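Local coordinates for protein JSC1_58120g3 ([Leptolyngbya] sp. JSC-1, PDB 6XHH) that probably acts as a cyanobacteriochrome photoreceptor, binding a bilin covalently in a GAF domain to give a dark state that absorbs far-red light, at residues Thr24-Val29 against Glu36-Tyr41; Ile98-Glu101 against Gln107-Lys110; Asp90-Gly95 against Cys116-Leu121. All coordinates share one frame; numbering follows the deposited sequence.

Contact 1 (Thr24-Val29 against Glu36-Tyr41); sequences TTTQEV and ERVTIY. With M1V (mesobiliverdin IX(alpha)), chain C.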
loop_
_atom_site.group_PDB
_atom_site.type_symbol
_atom_site.label_atom_id
_atom_site.label_comp_id
_atom_site.label_asym_id
_atom_site.label_seq_id
_atom_site.Cartn_x
_atom_site.Cartn_y
_atom_site.Cartn_z
ATOM N N THR A 24 -10.727 -8.746 -4.761
ATOM C CA THR A 24 -11.752 -7.711 -4.740
ATOM C C THR A 24 -11.215 -6.408 -4.166
ATOM O O THR A 24 -11.529 -5.323 -4.672
ATOM C CB THR A 24 -12.945 -8.200 -3.920
ATOM O OG1 THR A 24 -13.465 -9.386 -4.529
ATOM C CG2 THR A 24 -14.029 -7.150 -3.856
ATOM N N THR A 25 -10.417 -6.495 -3.099
ATOM C CA THR A 25 -9.875 -5.295 -2.474
ATOM C C THR A 25 -8.982 -4.517 -3.435
ATOM O O THR A 25 -9.169 -3.309 -3.630
ATOM C CB THR A 25 -9.111 -5.667 -1.207
ATOM O OG1 THR A 25 -10.023 -6.280 -0.280
ATOM C CG2 THR A 25 -8.519 -4.436 -0.574
ATOM N N THR A 26 -8.026 -5.199 -4.076
ATOM C CA THR A 26 -7.124 -4.480 -4.977
ATOM C C THR A 26 -7.890 -3.886 -6.157
ATOM O O THR A 26 -7.612 -2.754 -6.574
ATOM C CB THR A 26 -5.978 -5.377 -5.471
ATOM O OG1 THR A 26 -6.490 -6.540 -6.113
ATOM C CG2 THR A 26 -5.062 -5.800 -4.341
ATOM N N GLN A 27 -8.873 -4.627 -6.689
ATOM C CA GLN A 27 -9.683 -4.131 -7.800
ATOM C C GLN A 27 -10.480 -2.902 -7.401
ATOM O O GLN A 27 -10.524 -1.911 -8.140
ATOM C CB GLN A 27 -10.625 -5.233 -8.290
ATOM C CG GLN A 27 -9.933 -6.419 -8.966
ATOM C CD GLN A 27 -10.880 -7.286 -9.797
ATOM O OE1 GLN A 27 -11.949 -6.839 -10.225
ATOM N NE2 GLN A 27 -10.494 -8.539 -10.009
ATOM N N GLU A 28 -11.134 -2.952 -6.241
ATOM C CA GLU A 28 -12.004 -1.844 -5.857
ATOM C C GLU A 28 -11.206 -0.587 -5.539
ATOM O O GLU A 28 -11.606 0.519 -5.919
ATOM C CB GLU A 28 -12.868 -2.248 -4.665
ATOM C CG GLU A 28 -13.856 -3.339 -4.972
ATOM C CD GLU A 28 -14.672 -3.051 -6.206
ATOM O OE1 GLU A 28 -15.102 -1.887 -6.377
ATOM O OE2 GLU A 28 -14.881 -3.991 -7.000
ATOM N N VAL A 29 -10.082 -0.724 -4.836
ATOM C CA VAL A 29 -9.247 0.440 -4.568
ATOM C C VAL A 29 -8.698 1.033 -5.862
ATOM O O VAL A 29 -8.647 2.261 -6.018
ATOM C CB VAL A 29 -8.118 0.082 -3.585
ATOM C CG1 VAL A 29 -7.140 1.248 -3.476
ATOM C CG2 VAL A 29 -8.702 -0.264 -2.216
ATOM N N GLU A 36 -3.170 2.898 -11.693
ATOM C CA GLU A 36 -2.686 1.843 -12.570
ATOM C C GLU A 36 -2.318 0.554 -11.849
ATOM O O GLU A 36 -2.282 -0.497 -12.490
ATOM C CB GLU A 36 -1.492 2.365 -13.385
ATOM C CG GLU A 36 -1.963 3.377 -14.433
ATOM C CD GLU A 36 -0.900 4.357 -14.936
ATOM O OE1 GLU A 36 0.187 4.512 -14.334
ATOM O OE2 GLU A 36 -1.173 4.990 -15.980
ATOM N N ARG A 37 -2.068 0.589 -10.540
ATOM C CA ARG A 37 -1.816 -0.659 -9.829
ATOM C C ARG A 37 -2.106 -0.493 -8.354
ATOM O O ARG A 37 -1.782 0.537 -7.774
ATOM C CB ARG A 37 -0.365 -1.132 -10.001
ATOM C CG ARG A 37 -0.208 -2.613 -9.756
ATOM C CD ARG A 37 1.221 -3.013 -9.508
ATOM N NE ARG A 37 2.141 -2.713 -10.607
ATOM C CZ ARG A 37 2.312 -3.474 -11.688
ATOM N NH1 ARG A 37 1.610 -4.595 -11.855
ATOM N NH2 ARG A 37 3.206 -3.118 -12.604
ATOM N N VAL A 38 -2.718 -1.515 -7.765
ATOM C CA VAL A 38 -2.821 -1.670 -6.318
ATOM C C VAL A 38 -2.376 -3.087 -5.983
ATOM O O VAL A 38 -2.774 -4.045 -6.655
ATOM C CB VAL A 38 -4.250 -1.405 -5.798
ATOM C CG1 VAL A 38 -4.321 -1.622 -4.284
ATOM C CG2 VAL A 38 -4.671 0.005 -6.128
ATOM N N THR A 39 -1.549 -3.222 -4.948
ATOM C CA THR A 39 -0.973 -4.502 -4.580
ATOM C C THR A 39 -1.167 -4.781 -3.096
ATOM O O THR A 39 -1.199 -3.870 -2.257
ATOM C CB THR A 39 0.542 -4.583 -4.873
ATOM O OG1 THR A 39 1.245 -3.588 -4.103
ATOM C CG2 THR A 39 0.828 -4.369 -6.326
ATOM N N ILE A 40 -1.246 -6.070 -2.783
ATOM C CA ILE A 40 -1.106 -6.579 -1.429
ATOM C C ILE A 40 0.192 -7.361 -1.373
ATOM O O ILE A 40 0.416 -8.277 -2.179
ATOM C CB ILE A 40 -2.306 -7.451 -1.019
ATOM C CG1 ILE A 40 -3.568 -6.585 -0.951
ATOM C CG2 ILE A 40 -2.053 -8.113 0.334
ATOM C CD1 ILE A 40 -4.876 -7.388 -0.998
ATOM N N TYR A 41 1.049 -6.985 -0.428
ATOM C CA TYR A 41 2.394 -7.514 -0.282
ATOM C C TYR A 41 2.534 -8.059 1.125
ATOM O O TYR A 41 2.165 -7.386 2.098
ATOM C CB TYR A 41 3.396 -6.394 -0.556
ATOM C CG TYR A 41 4.853 -6.572 -0.196
ATOM C CD1 TYR A 41 5.299 -6.301 1.091
ATOM C CD2 TYR A 41 5.793 -6.857 -1.170
ATOM C CE1 TYR A 41 6.640 -6.375 1.422
ATOM C CE2 TYR A 41 7.153 -6.938 -0.858
ATOM C CZ TYR A 41 7.561 -6.687 0.443
ATOM O OH TYR A 41 8.898 -6.761 0.752
HETATM O OA M1V C . 15.193 -2.062 -2.307
HETATM C C1A M1V C . 15.938 -1.262 -1.761
HETATM N NA M1V C . 15.535 -0.350 -0.867
HETATM C C2A M1V C . 17.330 -1.165 -1.962
HETATM C CMA M1V C . 18.153 -2.022 -2.896
HETATM C C3A M1V C . 17.809 -0.138 -1.153
HETATM C CAA M1V C . 19.207 0.338 -1.033
HETATM C CBA M1V C . 19.759 0.169 0.384
HETATM C C4A M1V C . 16.632 0.403 -0.437
HETATM C CHA M1V C . 16.681 1.421 0.476
HETATM C C1B M1V C . 15.616 2.048 1.264
HETATM C C2B M1V C . 15.882 3.151 2.118
HETATM C CMB M1V C . 17.223 3.817 2.311
HETATM C C3B M1V C . 14.706 3.501 2.710
HETATM C CAB M1V C . 14.496 4.635 3.698
HETATM C CBB M1V C . 13.750 5.796 3.020
HETATM C CGB M1V C . 14.630 6.463 1.985
HETATM O O2B M1V C . 15.641 7.112 2.349
HETATM O O1B M1V C . 14.375 6.384 0.762
HETATM N NB M1V C . 14.312 1.744 1.354
HETATM C C4B M1V C . 13.719 2.594 2.220
HETATM C CHB M1V C . 12.382 2.665 2.640
HETATM C C1C M1V C . 11.217 2.042 2.171
HETATM C C2C M1V C . 9.935 2.486 2.524
HETATM C CAC M1V C . 9.648 3.610 3.495
HETATM C CBC M1V C . 9.777 2.927 4.885
HETATM C CGC M1V C . 9.984 3.867 6.063
HETATM O O2C M1V C . 10.009 5.108 5.896
HETATM O O1C M1V C . 10.146 3.415 7.225
HETATM C C3C M1V C . 9.022 1.648 1.887
HETATM C CMC M1V C . 7.527 1.768 1.993
HETATM N NC M1V C . 11.090 0.972 1.312
HETATM C C4C M1V C . 9.755 0.717 1.122
HETATM C CHC M1V C . 9.363 -0.372 0.291
HETATM C C1D M1V C . 8.130 -0.725 -0.199
HETATM C C2D M1V C . 7.627 -2.052 -0.298
HETATM C CMD M1V C . 8.338 -3.299 0.170
HETATM N ND M1V C . 7.188 0.133 -0.749
HETATM C C4D M1V C . 6.128 -0.601 -1.146
HETATM O OD M1V C . 5.130 -0.110 -1.676
HETATM C C3D M1V C . 6.392 -1.979 -0.863
HETATM C CAD M1V C . 5.468 -3.143 -1.121
HETATM C CBD M1V C . 5.475 -3.469 -2.598
#
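Thr26 packs straight onto Val38 at the middle of this contact: their CA atoms are 5.3 Å apart, and both CB and CG2 of Thr26 lie 3.7 Å from Val38 O. The methyl CG2 also meets Ile40 CD1 at 3.7 Å, the two side chains crossing at a slant. A chi1 of 57° puts this methyl anti to the carbonyl carbon, facing the strand, and leaves OG1 to bond to the carbonyl of Ser23 in the preceding turn. One turn on, Val29 runs roughly at right angles to Val38, with CG1 3.8 Å from Val38 CG2. The axes of 24-29 and 37-41 run at 152° and approach to 7.6 Å; they lie on helix 18-33 and strand 37-43, part of the helix-on-sheet layer of GAF domains. Helix 157-178 flanks the same interface, placing Leu163 on Val29 and Leu170 on Ile40. The loose side is at Gln27, which turns away into an exposed position. Tyr41, at the other end of its segment, belongs to the bilin pocket. One face of its ring takes mesobiliverdin CAD, 3.6 Å above the plane toward the rim, and the methyl CMD, 3.5 Å from Tyr41 CZ, while its hydroxyl bonds to Trp68 O.

Contact 2 (Ile98-Glu101 against Gln107-Lys110); sequences IWEE and QKPK. With EDO (1,2-ethanediol), chain H.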
loop_
_atom_site.group_PDB
_atom_site.type_symbol
_atom_site.label_atom_id
_atom_site.label_comp_id
_atom_site.label_asym_id
_atom_site.label_seq_id
_atom_site.Cartn_x
_atom_site.Cartn_y
_atom_site.Cartn_z
ATOM N N ILE A 98 5.350 14.681 4.366
ATOM C CA ILE A 98 5.569 14.392 5.782
ATOM C C ILE A 98 4.233 14.179 6.481
ATOM O O ILE A 98 3.303 14.990 6.353
ATOM C CB ILE A 98 6.390 15.503 6.453
ATOM C CG1 ILE A 98 7.728 15.682 5.716
ATOM C CG2 ILE A 98 6.651 15.126 7.895
ATOM C CD1 ILE A 98 8.576 14.430 5.657
ATOM N N TRP A 99 4.134 13.069 7.213
ATOM C CA TRP A 99 2.932 12.656 7.932
ATOM C C TRP A 99 3.230 12.691 9.424
ATOM O O TRP A 99 4.081 11.932 9.907
ATOM C CB TRP A 99 2.529 11.252 7.493
ATOM C CG TRP A 99 1.329 10.651 8.164
ATOM C CD1 TRP A 99 1.289 9.985 9.355
ATOM C CD2 TRP A 99 0.009 10.632 7.639
ATOM N NE1 TRP A 99 0.003 9.562 9.611
ATOM C CE2 TRP A 99 -0.802 9.949 8.572
ATOM C CE3 TRP A 99 -0.576 11.151 6.484
ATOM C CZ2 TRP A 99 -2.164 9.747 8.362
ATOM C CZ3 TRP A 99 -1.927 10.949 6.279
ATOM C CH2 TRP A 99 -2.708 10.262 7.218
ATOM N N GLU A 100 2.528 13.567 10.147
ATOM C CA GLU A 100 2.729 13.750 11.580
ATOM C C GLU A 100 1.384 14.019 12.239
ATOM O O GLU A 100 0.561 14.763 11.697
ATOM C CB GLU A 100 3.703 14.914 11.867
ATOM C CG GLU A 100 5.122 14.638 11.390
ATOM C CD GLU A 100 6.029 15.859 11.426
ATOM O OE1 GLU A 100 5.518 16.999 11.521
ATOM O OE2 GLU A 100 7.259 15.657 11.335
ATOM N N GLU A 101 1.179 13.422 13.418
ATOM C CA GLU A 101 -0.096 13.507 14.143
ATOM C C GLU A 101 -1.260 13.104 13.242
ATOM O O GLU A 101 -2.305 13.756 13.209
ATOM C CB GLU A 101 -0.318 14.904 14.737
ATOM C CG GLU A 101 0.635 15.231 15.880
ATOM C CD GLU A 101 0.451 16.621 16.457
ATOM O OE1 GLU A 101 -0.277 17.446 15.864
ATOM O OE2 GLU A 101 1.068 16.898 17.511
ATOM N N GLN A 107 3.638 22.406 6.417
ATOM C CA GLN A 107 4.751 23.335 6.582
ATOM C C GLN A 107 6.083 22.741 6.150
ATOM O O GLN A 107 7.043 23.490 5.945
ATOM C CB GLN A 107 4.867 23.776 8.048
ATOM C CG GLN A 107 3.974 24.939 8.462
ATOM C CD GLN A 107 2.495 24.619 8.347
ATOM O OE1 GLN A 107 1.808 25.121 7.457
ATOM N NE2 GLN A 107 1.995 23.776 9.250
ATOM N N LYS A 108 6.168 21.419 6.016
ATOM C CA LYS A 108 7.459 20.813 5.718
ATOM C C LYS A 108 7.604 20.534 4.229
ATOM O O LYS A 108 6.648 20.096 3.585
ATOM C CB LYS A 108 7.626 19.503 6.486
ATOM C CG LYS A 108 7.820 19.696 7.985
ATOM C CD LYS A 108 8.213 18.395 8.672
ATOM C CE LYS A 108 8.683 18.656 10.097
ATOM N NZ LYS A 108 9.214 17.442 10.791
ATOM N N PRO A 109 8.781 20.763 3.656
ATOM C CA PRO A 109 9.005 20.362 2.266
ATOM C C PRO A 109 9.017 18.846 2.141
ATOM O O PRO A 109 9.214 18.117 3.112
ATOM C CB PRO A 109 10.378 20.960 1.935
ATOM C CG PRO A 109 11.065 21.079 3.279
ATOM C CD PRO A 109 9.973 21.385 4.264
ATOM N N LYS A 110 8.795 18.378 0.915
ATOM C CA LYS A 110 8.901 16.950 0.643
ATOM C C LYS A 110 10.320 16.463 0.926
ATOM O O LYS A 110 11.296 17.202 0.772
ATOM C CB LYS A 110 8.513 16.640 -0.807
ATOM C CG LYS A 110 7.148 17.206 -1.275
ATOM C CD LYS A 110 5.978 16.638 -0.504
ATOM C CE LYS A 110 4.640 17.092 -1.111
ATOM N NZ LYS A 110 4.242 16.383 -2.363
HETATM C C1 EDO H . 12.852 17.132 5.794
HETATM O O1 EDO H . 12.498 16.853 7.153
HETATM C C2 EDO H . 11.577 17.103 4.967
HETATM O O2 EDO H . 10.831 18.303 5.164
HETATM O O HOH W 1 6.042 17.249 3.293
#
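Lys108 meets Ile98 and Glu100 with one extended side chain, and its course links these two main partners. The setting is an excursion of the GAF domain at the protein surface: the chain leaves the end of strand 95-100, makes a two-stranded antiparallel hairpin with strand 103-104, and returns through the loop that leads to helix 115-123. Segment 107-110 belongs to that loop, so the contact ties the returning chain to the first strand of the hairpin.

The two partners of Lys108 are used in succession along its length. Its aliphatic part crosses Ile98 at about a right angle, with CD of Lys108 3.7 Å from the branch methyl CG2 of Ile98, while nearer the backbone Ile98 CG1 rests against Lys108 CB. Beyond this apolar crossing the lysine, fully stretched past CG, delivers its ammonium group to Glu100. The glutamate is likewise extended beyond CG and also lies roughly perpendicular to the lysine, so the two charged ends converge from different directions. Lys108 NZ donates to Glu100 OE2 over 2.7 Å in a salt bridge that uses the syn lone pair. The second oxygen, OE1, accepts from ND2 of Asn105, just after strand 103-104, so both carboxylate oxygens are engaged and the rotation of the group is probably restrained.

The backbones are joined by a water rather than directly. It accepts from Ile98 N and donates to Lys108 O, each at 2.9 Å. Further along, at Pro109, a molecule of 1,2-ethanediol, probably from the crystallisation liquor, lies near CG and CD of the proline ring, and its O2 donates a hydrogen bond of 2.6 Å to Pro109 O.

Contact 3 (Asp90-Gly95 against Cys116-Leu121); sequences DDIYLG and CHIEAL. With M1V (mesobiliverdin IX(alpha)), chain C.
Ile92 and Ile118 bring the backbones to within 6.3 Å, CA to CA, where the loop that follows strand 87-89 passes beside helix 115-123. The loop is folded tightly on itself: Asp91 OD1 accepts from Tyr93 N in an Asx turn, the amide approaching 34° out of the carboxylate plane on the anti side, and Asp91 O takes both Leu94 N and Gly95 N.

This folding presents Ile92 to the helix, and apolar contacts do the rest. Its methyl CG2 lies 3.9 Å from Leu121 CD1, the two side chains running alongside each other and pointing opposite ways, while its other branch ends with CD1 near Ile118 CG2. Ile118 reaches back across the loop: CD1 touches the carbonyl oxygen of Ile92 at 3.4 Å, and CG2 comes obliquely to Tyr93 CE1. The Tyr93 ring also has a neighbour from its own segment, since Ile92 CG1 sits over the centre of one face, and its hydroxyl bonds to Glu122 just beyond the helical segment.

Other residues of this helix serve the chromophore. Cys116 SG is joined to mesobiliverdin CAA by a covalent bond of 1.9 Å. Next to it, His117 has its CG anti to the backbone N, which lays the imidazole against the bilin, with NC 3.4 Å above one face and offset toward the rim. His117 ND1 also donates to the propionate oxygen O1B over 2.9 Å. Ala120, a turn along, puts CB against the bilin carbonyl oxygen OA. A helix bearing a thioether cysteine followed by a histidine that lies against the tetrapyrrole is the characteristic bilin attachment site of cyanobacteriochrome GAF domains.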
loop_
_atom_site.group_PDB
_atom_site.type_symbol
_atom_site.label_atom_id
_atom_site.label_comp_id
_atom_site.label_asym_id
_atom_site.label_seq_id
_atom_site.Cartn_x
_atom_site.Cartn_y
_atom_site.Cartn_z
ATOM N N ASP A 90 4.033 11.530 -3.892
ATOM C CA ASP A 90 3.405 11.947 -5.145
ATOM C C ASP A 90 4.273 11.584 -6.345
ATOM O O ASP A 90 3.771 11.132 -7.377
ATOM C CB ASP A 90 3.170 13.455 -5.160
ATOM C CG ASP A 90 2.083 13.899 -4.215
ATOM O OD1 ASP A 90 1.590 13.059 -3.439
ATOM O OD2 ASP A 90 1.704 15.087 -4.286
ATOM N N ASP A 91 5.577 11.803 -6.222
ATOM C CA ASP A 91 6.522 11.740 -7.333
ATOM C C ASP A 91 7.806 11.150 -6.761
ATOM O O ASP A 91 8.437 11.791 -5.923
ATOM C CB ASP A 91 6.747 13.147 -7.893
ATOM C CG ASP A 91 7.671 13.187 -9.100
ATOM O OD1 ASP A 91 8.515 12.295 -9.257
ATOM O OD2 ASP A 91 7.554 14.156 -9.872
ATOM N N ILE A 92 8.195 9.944 -7.194
ATOM C CA ILE A 92 9.351 9.282 -6.589
ATOM C C ILE A 92 10.640 10.080 -6.756
ATOM O O ILE A 92 11.624 9.819 -6.050
ATOM C CB ILE A 92 9.546 7.848 -7.140
ATOM C CG1 ILE A 92 9.934 7.856 -8.624
ATOM C CG2 ILE A 92 8.321 6.981 -6.841
ATOM C CD1 ILE A 92 10.438 6.480 -9.100
ATOM N N TYR A 93 10.671 11.043 -7.669
ATOM C CA TYR A 93 11.871 11.841 -7.867
ATOM C C TYR A 93 11.882 13.106 -7.032
ATOM O O TYR A 93 12.900 13.808 -7.018
ATOM C CB TYR A 93 12.028 12.192 -9.348
ATOM C CG TYR A 93 12.073 10.961 -10.218
ATOM C CD1 TYR A 93 13.068 9.999 -10.050
ATOM C CD2 TYR A 93 11.105 10.733 -11.181
ATOM C CE1 TYR A 93 13.112 8.858 -10.844
ATOM C CE2 TYR A 93 11.142 9.598 -11.968
ATOM C CZ TYR A 93 12.143 8.667 -11.789
ATOM O OH TYR A 93 12.180 7.544 -12.583
ATOM N N LEU A 94 10.781 13.414 -6.348
ATOM C CA LEU A 94 10.705 14.610 -5.523
ATOM C C LEU A 94 10.578 14.319 -4.038
ATOM O O LEU A 94 11.115 15.079 -3.233
ATOM C CB LEU A 94 9.535 15.498 -5.968
ATOM C CG LEU A 94 9.640 16.024 -7.405
ATOM C CD1 LEU A 94 8.429 16.852 -7.772
ATOM C CD2 LEU A 94 10.904 16.852 -7.573
ATOM N N GLY A 95 9.897 13.261 -3.635
ATOM C CA GLY A 95 10.028 12.773 -2.277
ATOM C C GLY A 95 8.700 12.687 -1.546
ATOM O O GLY A 95 7.632 12.929 -2.098
ATOM N N CYS A 116 18.800 4.265 -4.101
ATOM C CA CYS A 116 18.545 2.834 -4.298
ATOM C C CYS A 116 17.091 2.468 -4.034
ATOM O O CYS A 116 16.579 1.501 -4.626
ATOM C CB CYS A 116 19.481 1.967 -3.437
ATOM S SG CYS A 116 19.464 2.112 -1.654
ATOM N N HIS A 117 16.413 3.228 -3.163
ATOM C CA HIS A 117 14.968 3.106 -3.016
ATOM C C HIS A 117 14.264 3.516 -4.304
ATOM O O HIS A 117 13.413 2.780 -4.828
ATOM C CB HIS A 117 14.524 3.964 -1.827
ATOM C CG HIS A 117 13.079 3.815 -1.450
ATOM N ND1 HIS A 117 12.532 4.489 -0.381
ATOM C CD2 HIS A 117 12.070 3.083 -1.988
ATOM C CE1 HIS A 117 11.248 4.182 -0.270
ATOM N NE2 HIS A 117 10.945 3.326 -1.228
ATOM N N ILE A 118 14.658 4.666 -4.864
ATOM C CA ILE A 118 14.106 5.105 -6.147
ATOM C C ILE A 118 14.334 4.046 -7.221
ATOM O O ILE A 118 13.441 3.748 -8.017
ATOM C CB ILE A 118 14.711 6.460 -6.553
ATOM C CG1 ILE A 118 14.191 7.554 -5.622
ATOM C CG2 ILE A 118 14.330 6.805 -7.992
ATOM C CD1 ILE A 118 14.904 8.882 -5.809
ATOM N N GLU A 119 15.525 3.444 -7.247
ATOM C CA GLU A 119 15.826 2.459 -8.285
ATOM C C GLU A 119 14.968 1.206 -8.124
ATOM O O GLU A 119 14.500 0.619 -9.111
ATOM C CB GLU A 119 17.319 2.120 -8.240
ATOM C CG GLU A 119 17.772 1.165 -9.325
ATOM C CD GLU A 119 19.184 0.654 -9.095
ATOM O OE1 GLU A 119 19.542 -0.394 -9.675
ATOM O OE2 GLU A 119 19.936 1.300 -8.330
ATOM N N ALA A 120 14.751 0.789 -6.878
ATOM C CA ALA A 120 13.858 -0.331 -6.589
ATOM C C ALA A 120 12.443 -0.054 -7.089
ATOM O O ALA A 120 11.816 -0.916 -7.716
ATOM C CB ALA A 120 13.852 -0.610 -5.086
ATOM N N LEU A 121 11.936 1.151 -6.836
ATOM C CA LEU A 121 10.620 1.537 -7.336
ATOM C C LEU A 121 10.574 1.522 -8.860
ATOM O O LEU A 121 9.626 0.998 -9.459
ATOM C CB LEU A 121 10.252 2.920 -6.773
ATOM C CG LEU A 121 9.890 2.919 -5.280
ATOM C CD1 LEU A 121 10.009 4.304 -4.636
ATOM C CD2 LEU A 121 8.495 2.367 -5.105
HETATM O OA M1V C . 15.193 -2.062 -2.307
HETATM C C1A M1V C . 15.938 -1.262 -1.761
HETATM N NA M1V C . 15.535 -0.350 -0.867
HETATM C C2A M1V C . 17.330 -1.165 -1.962
HETATM C CMA M1V C . 18.153 -2.022 -2.896
HETATM C C3A M1V C . 17.809 -0.138 -1.153
HETATM C CAA M1V C . 19.207 0.338 -1.033
HETATM C CBA M1V C . 19.759 0.169 0.384
HETATM C C4A M1V C . 16.632 0.403 -0.437
HETATM C CHA M1V C . 16.681 1.421 0.476
HETATM C C1B M1V C . 15.616 2.048 1.264
HETATM C C2B M1V C . 15.882 3.151 2.118
HETATM C CMB M1V C . 17.223 3.817 2.311
HETATM C C3B M1V C . 14.706 3.501 2.710
HETATM C CAB M1V C . 14.496 4.635 3.698
HETATM C CBB M1V C . 13.750 5.796 3.020
HETATM C CGB M1V C . 14.630 6.463 1.985
HETATM O O2B M1V C . 15.641 7.112 2.349
HETATM O O1B M1V C . 14.375 6.384 0.762
HETATM N NB M1V C . 14.312 1.744 1.354
HETATM C C4B M1V C . 13.719 2.594 2.220
HETATM C CHB M1V C . 12.382 2.665 2.640
HETATM C C1C M1V C . 11.217 2.042 2.171
HETATM C C2C M1V C . 9.935 2.486 2.524
HETATM C CAC M1V C . 9.648 3.610 3.495
HETATM C CBC M1V C . 9.777 2.927 4.885
HETATM C CGC M1V C . 9.984 3.867 6.063
HETATM O O2C M1V C . 10.009 5.108 5.896
HETATM O O1C M1V C . 10.146 3.415 7.225
HETATM C C3C M1V C . 9.022 1.648 1.887
HETATM C CMC M1V C . 7.527 1.768 1.993
HETATM N NC M1V C . 11.090 0.972 1.312
HETATM C C4C M1V C . 9.755 0.717 1.122
HETATM C CHC M1V C . 9.363 -0.372 0.291
HETATM C C1D M1V C . 8.130 -0.725 -0.199
HETATM C C2D M1V C . 7.627 -2.052 -0.298
HETATM C CMD M1V C . 8.338 -3.299 0.170
HETATM N ND M1V C . 7.188 0.133 -0.749
HETATM C C4D M1V C . 6.128 -0.601 -1.146
HETATM O OD M1V C . 5.130 -0.110 -1.676
HETATM C C3D M1V C . 6.392 -1.979 -0.863
HETATM C CAD M1V C . 5.468 -3.143 -1.121
HETATM C CBD M1V C . 5.475 -3.469 -2.598
#

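Contacts 1 and 3 both reach the bilin, from different parts of its pocket: Tyr41 of contact 1 meets the D-ring substituents, whereas Cys116 and His117 of contact 3 hold the A-ring end and the middle of the tetrapyrrole. Their centres are 20 Å apart and their nearest atoms about 8 Å, so the ligand bridges two contacts that do not touch. Contact 2 is more remote from the ligand: the side chain of Ile98 is about 9 Å from the bound mesobiliverdin. It falls within the chain connecting 90-95 to 116-121, its centre 17 Å from that of contact 3, and the two meet where Lys110 NZ makes a weak, long ion pair with Asp90 OD2 (3.4 Å). Contacts 1 and 2 lie on opposite sides of the chain's centre.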